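Local coordinates for protein CDP-glucose 4,6-dehydratase (PDB 1WVG) that catalyses the NAD(+)-dependent dehydration of CDP-D-glucose to CDP-4-dehydro-6-deoxy-D-glucose, a step towards CDP-3,6-dideoxy-D-mannose for the bacterial O-antigen, at residues V12-H17 with W24-L29; E60-D65 with F69-S74. One frame throughout, in Å; residues are numbered along the deposited sequence.

Interaction 1: V12-H17 with W24-L29; sequences VFVTGH and WLSLWL. With APR (adenosine-5-diphosphoribose), chain C.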
loop_
_atom_site.group_PDB
_atom_site.type_symbol
_atom_site.label_atom_id
_atom_site.label_comp_id
_atom_site.label_asym_id
_atom_site.label_seq_id
_atom_site.Cartn_x
_atom_site.Cartn_y
_atom_site.Cartn_z
ATOM N N VAL A 12 29.821 -20.818 -18.324
ATOM C CA VAL A 12 28.574 -20.654 -17.592
ATOM C C VAL A 12 28.396 -21.729 -16.573
ATOM O O VAL A 12 28.415 -22.894 -16.935
ATOM C CB VAL A 12 27.369 -20.735 -18.546
ATOM C CG1 VAL A 12 26.048 -20.411 -17.844
ATOM C CG2 VAL A 12 27.558 -19.870 -19.782
ATOM N N PHE A 13 28.229 -21.316 -15.330
ATOM C CA PHE A 13 28.015 -22.228 -14.238
ATOM C C PHE A 13 26.519 -22.225 -13.896
ATOM O O PHE A 13 25.914 -21.171 -13.647
ATOM C CB PHE A 13 28.888 -21.772 -13.052
ATOM C CG PHE A 13 28.964 -22.724 -11.902
ATOM C CD1 PHE A 13 30.060 -23.568 -11.748
ATOM C CD2 PHE A 13 27.985 -22.743 -10.907
ATOM C CE1 PHE A 13 30.125 -24.439 -10.660
ATOM C CE2 PHE A 13 28.041 -23.603 -9.809
ATOM C CZ PHE A 13 29.128 -24.463 -9.681
ATOM N N VAL A 14 25.921 -23.415 -13.900
ATOM C CA VAL A 14 24.506 -23.578 -13.633
ATOM C C VAL A 14 24.251 -24.550 -12.485
ATOM O O VAL A 14 24.598 -25.745 -12.534
ATOM C CB VAL A 14 23.800 -24.082 -14.905
ATOM C CG1 VAL A 14 22.300 -24.316 -14.674
ATOM C CG2 VAL A 14 24.025 -23.171 -16.097
ATOM N N THR A 15 23.628 -24.047 -11.426
ATOM C CA THR A 15 23.314 -24.928 -10.325
ATOM C C THR A 15 21.978 -25.561 -10.681
ATOM O O THR A 15 21.216 -24.928 -11.403
ATOM C CB THR A 15 23.283 -24.230 -8.940
ATOM O OG1 THR A 15 22.108 -23.445 -8.757
ATOM C CG2 THR A 15 24.561 -23.429 -8.663
ATOM N N GLY A 16 21.695 -26.792 -10.228
ATOM C CA GLY A 16 20.427 -27.440 -10.571
ATOM C C GLY A 16 20.240 -27.716 -12.068
ATOM O O GLY A 16 19.119 -27.650 -12.628
ATOM N N HIS A 17 21.334 -28.091 -12.745
ATOM C CA HIS A 17 21.307 -28.371 -14.199
ATOM C C HIS A 17 20.680 -29.716 -14.527
ATOM O O HIS A 17 20.288 -29.988 -15.672
ATOM C CB HIS A 17 22.737 -28.295 -14.798
ATOM C CG HIS A 17 23.584 -29.370 -14.207
ATOM N ND1 HIS A 17 23.837 -29.429 -12.839
ATOM C CD2 HIS A 17 24.178 -30.459 -14.795
ATOM C CE1 HIS A 17 24.581 -30.511 -12.625
ATOM N NE2 HIS A 17 24.808 -31.152 -13.781
ATOM N N TRP A 24 16.850 -28.115 -19.915
ATOM C CA TRP A 24 16.482 -27.355 -21.101
ATOM C C TRP A 24 17.424 -26.169 -21.269
ATOM O O TRP A 24 17.870 -25.817 -22.379
ATOM C CB TRP A 24 15.025 -26.898 -21.029
ATOM C CG TRP A 24 13.981 -27.905 -21.430
ATOM C CD1 TRP A 24 13.165 -28.587 -20.590
ATOM C CD2 TRP A 24 13.590 -28.276 -22.751
ATOM N NE1 TRP A 24 12.284 -29.388 -21.296
ATOM C CE2 TRP A 24 12.509 -29.202 -22.636
ATOM C CE3 TRP A 24 14.065 -27.959 -24.014
ATOM C CZ2 TRP A 24 11.885 -29.780 -23.763
ATOM C CZ3 TRP A 24 13.440 -28.516 -25.124
ATOM C CH2 TRP A 24 12.360 -29.407 -25.015
ATOM N N LEU A 25 17.740 -25.577 -20.131
ATOM C CA LEU A 25 18.652 -24.449 -20.195
ATOM C C LEU A 25 20.036 -24.884 -20.648
ATOM O O LEU A 25 20.655 -24.299 -21.550
ATOM C CB LEU A 25 18.768 -23.703 -18.833
ATOM C CG LEU A 25 19.667 -22.465 -18.924
ATOM C CD1 LEU A 25 19.141 -21.489 -19.970
ATOM C CD2 LEU A 25 19.789 -21.787 -17.567
ATOM N N SER A 26 20.543 -25.911 -19.987
ATOM C CA SER A 26 21.886 -26.356 -20.370
ATOM C C SER A 26 21.994 -26.734 -21.850
ATOM O O SER A 26 22.939 -26.411 -22.588
ATOM C CB SER A 26 22.331 -27.487 -19.465
ATOM O OG SER A 26 22.209 -27.074 -18.120
ATOM N N LEU A 27 20.976 -27.438 -22.292
ATOM C CA LEU A 27 20.917 -27.811 -23.661
ATOM C C LEU A 27 20.954 -26.577 -24.563
ATOM O O LEU A 27 21.777 -26.453 -25.485
ATOM C CB LEU A 27 19.615 -28.537 -23.864
ATOM C CG LEU A 27 19.550 -29.094 -25.262
ATOM C CD1 LEU A 27 20.783 -29.954 -25.487
ATOM C CD2 LEU A 27 18.314 -29.986 -25.357
ATOM N N TRP A 28 20.052 -25.638 -24.277
ATOM C CA TRP A 28 19.976 -24.407 -25.054
ATOM C C TRP A 28 21.334 -23.750 -25.163
ATOM O O TRP A 28 21.849 -23.413 -26.241
ATOM C CB TRP A 28 19.033 -23.387 -24.363
ATOM C CG TRP A 28 18.509 -22.348 -25.337
ATOM C CD1 TRP A 28 19.110 -21.967 -26.505
ATOM C CD2 TRP A 28 17.254 -21.618 -25.263
ATOM N NE1 TRP A 28 18.324 -21.047 -27.161
ATOM C CE2 TRP A 28 17.178 -20.806 -26.410
ATOM C CE3 TRP A 28 16.190 -21.573 -24.338
ATOM C CZ2 TRP A 28 16.056 -19.974 -26.642
ATOM C CZ3 TRP A 28 15.077 -20.769 -24.569
ATOM C CH2 TRP A 28 15.023 -19.973 -25.717
ATOM N N LEU A 29 21.868 -23.523 -23.961
ATOM C CA LEU A 29 23.152 -22.877 -23.755
ATOM C C LEU A 29 24.322 -23.568 -24.491
ATOM O O LEU A 29 25.117 -22.934 -25.212
ATOM C CB LEU A 29 23.440 -22.685 -22.244
ATOM C CG LEU A 29 22.791 -21.444 -21.595
ATOM C CD1 LEU A 29 23.303 -21.187 -20.165
ATOM C CD2 LEU A 29 22.982 -20.189 -22.459
HETATM N N1 APR C . 21.897 -29.366 -4.027
HETATM C C2 APR C . 22.059 -29.256 -5.367
HETATM N N3 APR C . 21.163 -29.339 -6.303
HETATM C C4 APR C . 19.926 -29.530 -5.796
HETATM C C5 APR C . 19.580 -29.638 -4.487
HETATM C C6 APR C . 20.644 -29.567 -3.537
HETATM N N6 APR C . 20.536 -29.612 -2.198
HETATM N N7 APR C . 18.207 -29.806 -4.355
HETATM C C8 APR C . 17.755 -29.814 -5.600
HETATM N N9 APR C . 18.756 -29.649 -6.507
HETATM C "C1'" APR C . 18.686 -29.616 -7.958
HETATM C "C2'" APR C . 18.192 -30.926 -8.507
HETATM O "O2'" APR C . 19.237 -31.908 -8.455
HETATM C "C3'" APR C . 17.852 -30.475 -9.929
HETATM O "O3'" APR C . 18.953 -30.310 -10.836
HETATM O "O4'" APR C . 17.699 -28.712 -8.339
HETATM C "C4'" APR C . 17.183 -29.110 -9.612
HETATM C "C5'" APR C . 15.698 -29.166 -9.414
HETATM O "O5'" APR C . 15.104 -29.461 -10.703
HETATM P PA APR C . 13.560 -29.960 -10.842
HETATM O O1A APR C . 13.074 -30.725 -9.620
HETATM O O2A APR C . 13.371 -30.522 -12.270
HETATM O O3A APR C . 12.798 -28.582 -10.778
HETATM P PB APR C . 12.676 -27.467 -11.956
HETATM O O1B APR C . 11.241 -27.510 -12.424
HETATM O O2B APR C . 13.801 -27.576 -12.969
HETATM O O5D APR C . 13.027 -26.162 -11.113
HETATM C C5D APR C . 14.216 -25.435 -11.463
HETATM O O4D APR C . 13.187 -23.199 -11.154
HETATM O O1D APR C . 10.903 -23.019 -10.677
HETATM C C1D APR C . 12.255 -22.957 -10.139
HETATM O O2D APR C . 12.154 -23.703 -7.807
HETATM C C2D APR C . 12.439 -24.095 -9.164
HETATM O O3D APR C . 14.556 -23.307 -8.404
HETATM C C3D APR C . 13.941 -24.313 -9.205
HETATM C C4D APR C . 14.207 -24.141 -10.682
#
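The imidazole of His-17 is turned away from Ser-26, and the ring of Phe-50 meets it nearly at right angles, with planes about 85° apart; its NE2 is hydrogen-bonded to the hydroxyl of Ser-61. What faces helix 20-31 is the base of the side chain: His-17 CB lies 3.6 Å from Ser-26 OG. The first torsion explains this division, because CG sits between the backbone N and the carbonyl carbon (chi1 64°), which carries the ring to the far side of CB from the serine. On the helix, the side chain of Trp-24 sets out away from the strand and meets Phe-20 with the two rings about perpendicular.

Towards the start of the strand the contact is aliphatic. Val-12 and Leu-29 cross at about a right angle and touch methyl to methyl, Val-12 CG1 being 3.7 Å from Leu-29 CD1. Phe-85 of the adjoining strand 83-86 packs against both residues. Between these two contact points, Val-14 CG1 approaches Ser-26 OG to 4.4 Å. That hydroxyl is buried, but it is spoken for within its own helix: OG lies beside the backbone N and is hydrogen-bonded to Gly-22 O one turn back. With its hydroxyl so held, Ser-26 meets the strand by packing alone.

At the strand's end the chain turns through Gly-16, whose positive phi is readily adopted by glycine, and Gly-16 C comes within 3.1 Å of the ribose O3' of APR. Strand 11-15, the glycine-rich GXXGXXG turn and helix 20-31 form the first beta-alpha unit of the Rossmann fold, the classical dinucleotide-binding motif of the short-chain dehydrogenase/reductase superfamily.

Interaction 2: E60-D65 with F69-S74; sequences ESHIGD and FEKLRS. With APR (adenosine-5-diphosphoribose), chain C.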
loop_
_atom_site.group_PDB
_atom_site.type_symbol
_atom_site.label_atom_id
_atom_site.label_comp_id
_atom_site.label_asym_id
_atom_site.label_seq_id
_atom_site.Cartn_x
_atom_site.Cartn_y
_atom_site.Cartn_z
ATOM N N GLU A 60 30.103 -30.373 -18.556
ATOM C CA GLU A 60 30.793 -30.786 -17.378
ATOM C C GLU A 60 29.747 -30.834 -16.282
ATOM O O GLU A 60 29.350 -29.827 -15.700
ATOM C CB GLU A 60 31.976 -29.832 -17.042
ATOM C CG GLU A 60 32.839 -30.267 -15.836
ATOM C CD GLU A 60 33.887 -29.247 -15.412
ATOM O OE1 GLU A 60 34.194 -28.250 -16.057
ATOM O OE2 GLU A 60 34.432 -29.553 -14.255
ATOM N N SER A 61 29.264 -32.023 -16.006
ATOM C CA SER A 61 28.255 -32.185 -14.978
ATOM C C SER A 61 28.833 -32.635 -13.632
ATOM O O SER A 61 29.386 -33.728 -13.475
ATOM C CB SER A 61 27.159 -33.107 -15.482
ATOM O OG SER A 61 26.292 -33.413 -14.406
ATOM N N HIS A 62 28.703 -31.789 -12.617
ATOM C CA HIS A 62 29.222 -32.126 -11.300
ATOM C C HIS A 62 28.100 -32.383 -10.300
ATOM O O HIS A 62 27.200 -31.542 -10.129
ATOM C CB HIS A 62 30.215 -31.057 -10.784
ATOM C CG HIS A 62 30.626 -31.252 -9.351
ATOM N ND1 HIS A 62 31.925 -31.612 -9.003
ATOM C CD2 HIS A 62 29.908 -31.138 -8.194
ATOM C CE1 HIS A 62 31.958 -31.713 -7.669
ATOM N NE2 HIS A 62 30.764 -31.433 -7.149
ATOM N N ILE A 63 28.183 -33.557 -9.637
ATOM C CA ILE A 63 27.199 -33.984 -8.655
ATOM C C ILE A 63 27.561 -33.484 -7.287
ATOM O O ILE A 63 28.574 -33.882 -6.746
ATOM C CB ILE A 63 27.023 -35.491 -8.618
ATOM C CG1 ILE A 63 26.273 -35.887 -9.864
ATOM C CG2 ILE A 63 26.148 -35.839 -7.426
ATOM C CD1 ILE A 63 25.255 -34.827 -10.285
ATOM N N GLY A 64 26.736 -32.608 -6.729
ATOM C CA GLY A 64 27.042 -32.067 -5.411
ATOM C C GLY A 64 25.866 -31.338 -4.755
ATOM O O GLY A 64 24.854 -31.036 -5.395
ATOM N N ASP A 65 26.028 -31.075 -3.457
ATOM C CA ASP A 65 24.994 -30.445 -2.694
ATOM C C ASP A 65 25.210 -28.976 -2.478
ATOM O O ASP A 65 26.293 -28.527 -2.034
ATOM C CB ASP A 65 24.857 -31.082 -1.336
ATOM C CG ASP A 65 23.534 -30.713 -0.788
ATOM O OD1 ASP A 65 23.089 -29.567 -0.720
ATOM O OD2 ASP A 65 22.916 -31.786 -0.414
ATOM N N PHE A 69 28.834 -25.575 1.344
ATOM C CA PHE A 69 29.469 -24.326 0.898
ATOM C C PHE A 69 30.825 -24.457 0.250
ATOM O O PHE A 69 31.083 -23.970 -0.853
ATOM C CB PHE A 69 29.513 -23.192 1.958
ATOM C CG PHE A 69 30.159 -21.904 1.447
ATOM C CD1 PHE A 69 29.640 -21.200 0.356
ATOM C CD2 PHE A 69 31.292 -21.371 2.069
ATOM C CE1 PHE A 69 30.204 -20.010 -0.109
ATOM C CE2 PHE A 69 31.876 -20.185 1.617
ATOM C CZ PHE A 69 31.333 -19.500 0.528
ATOM N N GLU A 70 31.692 -25.053 1.036
ATOM C CA GLU A 70 33.057 -25.293 0.698
ATOM C C GLU A 70 33.163 -26.023 -0.640
ATOM O O GLU A 70 33.863 -25.570 -1.555
ATOM C CB GLU A 70 33.700 -26.011 1.905
ATOM C CG GLU A 70 33.221 -25.416 3.278
ATOM C CD GLU A 70 32.197 -26.230 4.068
ATOM O OE1 GLU A 70 31.193 -26.722 3.579
ATOM O OE2 GLU A 70 32.480 -26.308 5.361
ATOM N N LYS A 71 32.404 -27.111 -0.766
ATOM C CA LYS A 71 32.416 -27.839 -2.005
ATOM C C LYS A 71 31.918 -26.970 -3.142
ATOM O O LYS A 71 32.498 -26.976 -4.227
ATOM C CB LYS A 71 31.565 -29.082 -1.913
ATOM C CG LYS A 71 32.306 -30.245 -1.283
ATOM C CD LYS A 71 31.722 -31.587 -1.708
ATOM C CE LYS A 71 30.268 -31.514 -2.166
ATOM N NZ LYS A 71 30.098 -31.267 -3.620
ATOM N N LEU A 72 30.817 -26.232 -2.905
ATOM C CA LEU A 72 30.246 -25.364 -3.939
ATOM C C LEU A 72 31.224 -24.307 -4.405
ATOM O O LEU A 72 31.450 -24.109 -5.609
ATOM C CB LEU A 72 28.947 -24.687 -3.440
ATOM C CG LEU A 72 28.354 -23.593 -4.356
ATOM C CD1 LEU A 72 28.034 -24.115 -5.758
ATOM C CD2 LEU A 72 27.046 -23.105 -3.727
ATOM N N ARG A 73 31.778 -23.611 -3.411
ATOM C CA ARG A 73 32.753 -22.551 -3.648
ATOM C C ARG A 73 33.892 -23.007 -4.590
ATOM O O ARG A 73 34.252 -22.350 -5.596
ATOM C CB ARG A 73 33.293 -22.029 -2.295
ATOM C CG ARG A 73 34.033 -20.702 -2.479
ATOM C CD ARG A 73 35.159 -20.504 -1.490
ATOM N NE ARG A 73 35.248 -21.638 -0.589
ATOM C CZ ARG A 73 35.404 -21.503 0.722
ATOM N NH1 ARG A 73 35.476 -20.305 1.311
ATOM N NH2 ARG A 73 35.462 -22.607 1.463
ATOM N N SER A 74 34.448 -24.169 -4.233
ATOM C CA SER A 74 35.544 -24.809 -4.959
ATOM C C SER A 74 35.223 -25.056 -6.411
ATOM O O SER A 74 35.977 -24.706 -7.342
ATOM C CB SER A 74 35.981 -26.094 -4.271
ATOM O OG SER A 74 36.675 -25.761 -3.086
HETATM N N1 APR C . 21.897 -29.366 -4.027
HETATM C C2 APR C . 22.059 -29.256 -5.367
HETATM N N3 APR C . 21.163 -29.339 -6.303
HETATM C C4 APR C . 19.926 -29.530 -5.796
HETATM C C5 APR C . 19.580 -29.638 -4.487
HETATM C C6 APR C . 20.644 -29.567 -3.537
HETATM N N6 APR C . 20.536 -29.612 -2.198
HETATM N N7 APR C . 18.207 -29.806 -4.355
HETATM C C8 APR C . 17.755 -29.814 -5.600
HETATM N N9 APR C . 18.756 -29.649 -6.507
HETATM C "C1'" APR C . 18.686 -29.616 -7.958
HETATM C "C2'" APR C . 18.192 -30.926 -8.507
HETATM O "O2'" APR C . 19.237 -31.908 -8.455
HETATM C "C3'" APR C . 17.852 -30.475 -9.929
HETATM O "O3'" APR C . 18.953 -30.310 -10.836
HETATM O "O4'" APR C . 17.699 -28.712 -8.339
HETATM C "C4'" APR C . 17.183 -29.110 -9.612
HETATM C "C5'" APR C . 15.698 -29.166 -9.414
HETATM O "O5'" APR C . 15.104 -29.461 -10.703
HETATM P PA APR C . 13.560 -29.960 -10.842
HETATM O O1A APR C . 13.074 -30.725 -9.620
HETATM O O2A APR C . 13.371 -30.522 -12.270
HETATM O O3A APR C . 12.798 -28.582 -10.778
HETATM P PB APR C . 12.676 -27.467 -11.956
HETATM O O1B APR C . 11.241 -27.510 -12.424
HETATM O O2B APR C . 13.801 -27.576 -12.969
HETATM O O5D APR C . 13.027 -26.162 -11.113
HETATM C C5D APR C . 14.216 -25.435 -11.463
HETATM O O4D APR C . 13.187 -23.199 -11.154
HETATM O O1D APR C . 10.903 -23.019 -10.677
HETATM C C1D APR C . 12.255 -22.957 -10.139
HETATM O O2D APR C . 12.154 -23.703 -7.807
HETATM C C2D APR C . 12.439 -24.095 -9.164
HETATM O O3D APR C . 14.556 -23.307 -8.404
HETATM C C3D APR C . 13.941 -24.313 -9.205
HETATM C C4D APR C . 14.207 -24.141 -10.682
#
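With CG anti to the backbone N (chi1 172°), His-62 sends its ring towards helix 69-79, and bends in the Lys-71 chain, nearly eclipsed about chi3 (-23°) and turned again at chi4 (90°), bring the ammonium group to the edge of that ring. There Lys-71 NZ lies in the plane of the imidazole, 3.6 Å from His-62 NE2. Lys-71 NZ also rests 3.6 Å from Gly-64 CA, just where strand 60-63 gives way to the loop. Tyr-39 completes the cluster: its ring meets that of His-62 with the planes almost parallel, and its hydroxyl makes a weak hydrogen bond with Lys-71 NZ.

From Gly-64 on, the loop meets the ADP-ribose. Asp-65 OD1 accepts a nearly straight hydrogen bond from the adenine N6 of APR, 3.0 Å long, while Gly-64 O approaches APR C2 to 3.3 Å. The other carboxylate oxygen, OD2, forms a salt bridge with Arg-67.

Chemically, the ammonium beside His-62 would probably disfavour protonation of that ring, whereas the carboxylate, salt-bridged to Arg-67, accepts from the exocyclic amino group, which is consistent with a preference for adenine.

How the interactions relate
Interaction 1 comes first along the chain, and the centres of the two contacts are about 15 Å apart. Strands 11-15 and 60-63 belong to one parallel sheet, with strand 35-40 between them. Interaction 1 is buried, interaction 2 lies at the surface. They touch directly, through the hydrogen bond of His-17 to Ser-61 and through packing of Phe-13 CE2 4.1 Å from Leu-72 CD1. Both reach APR, residues 12-17 at the adenosine ribose and residues 60-65 at the adenine, so the ends of two strands flanking 35-40 both help to form the adenosine site, as expected for NAD in a Rossmann domain.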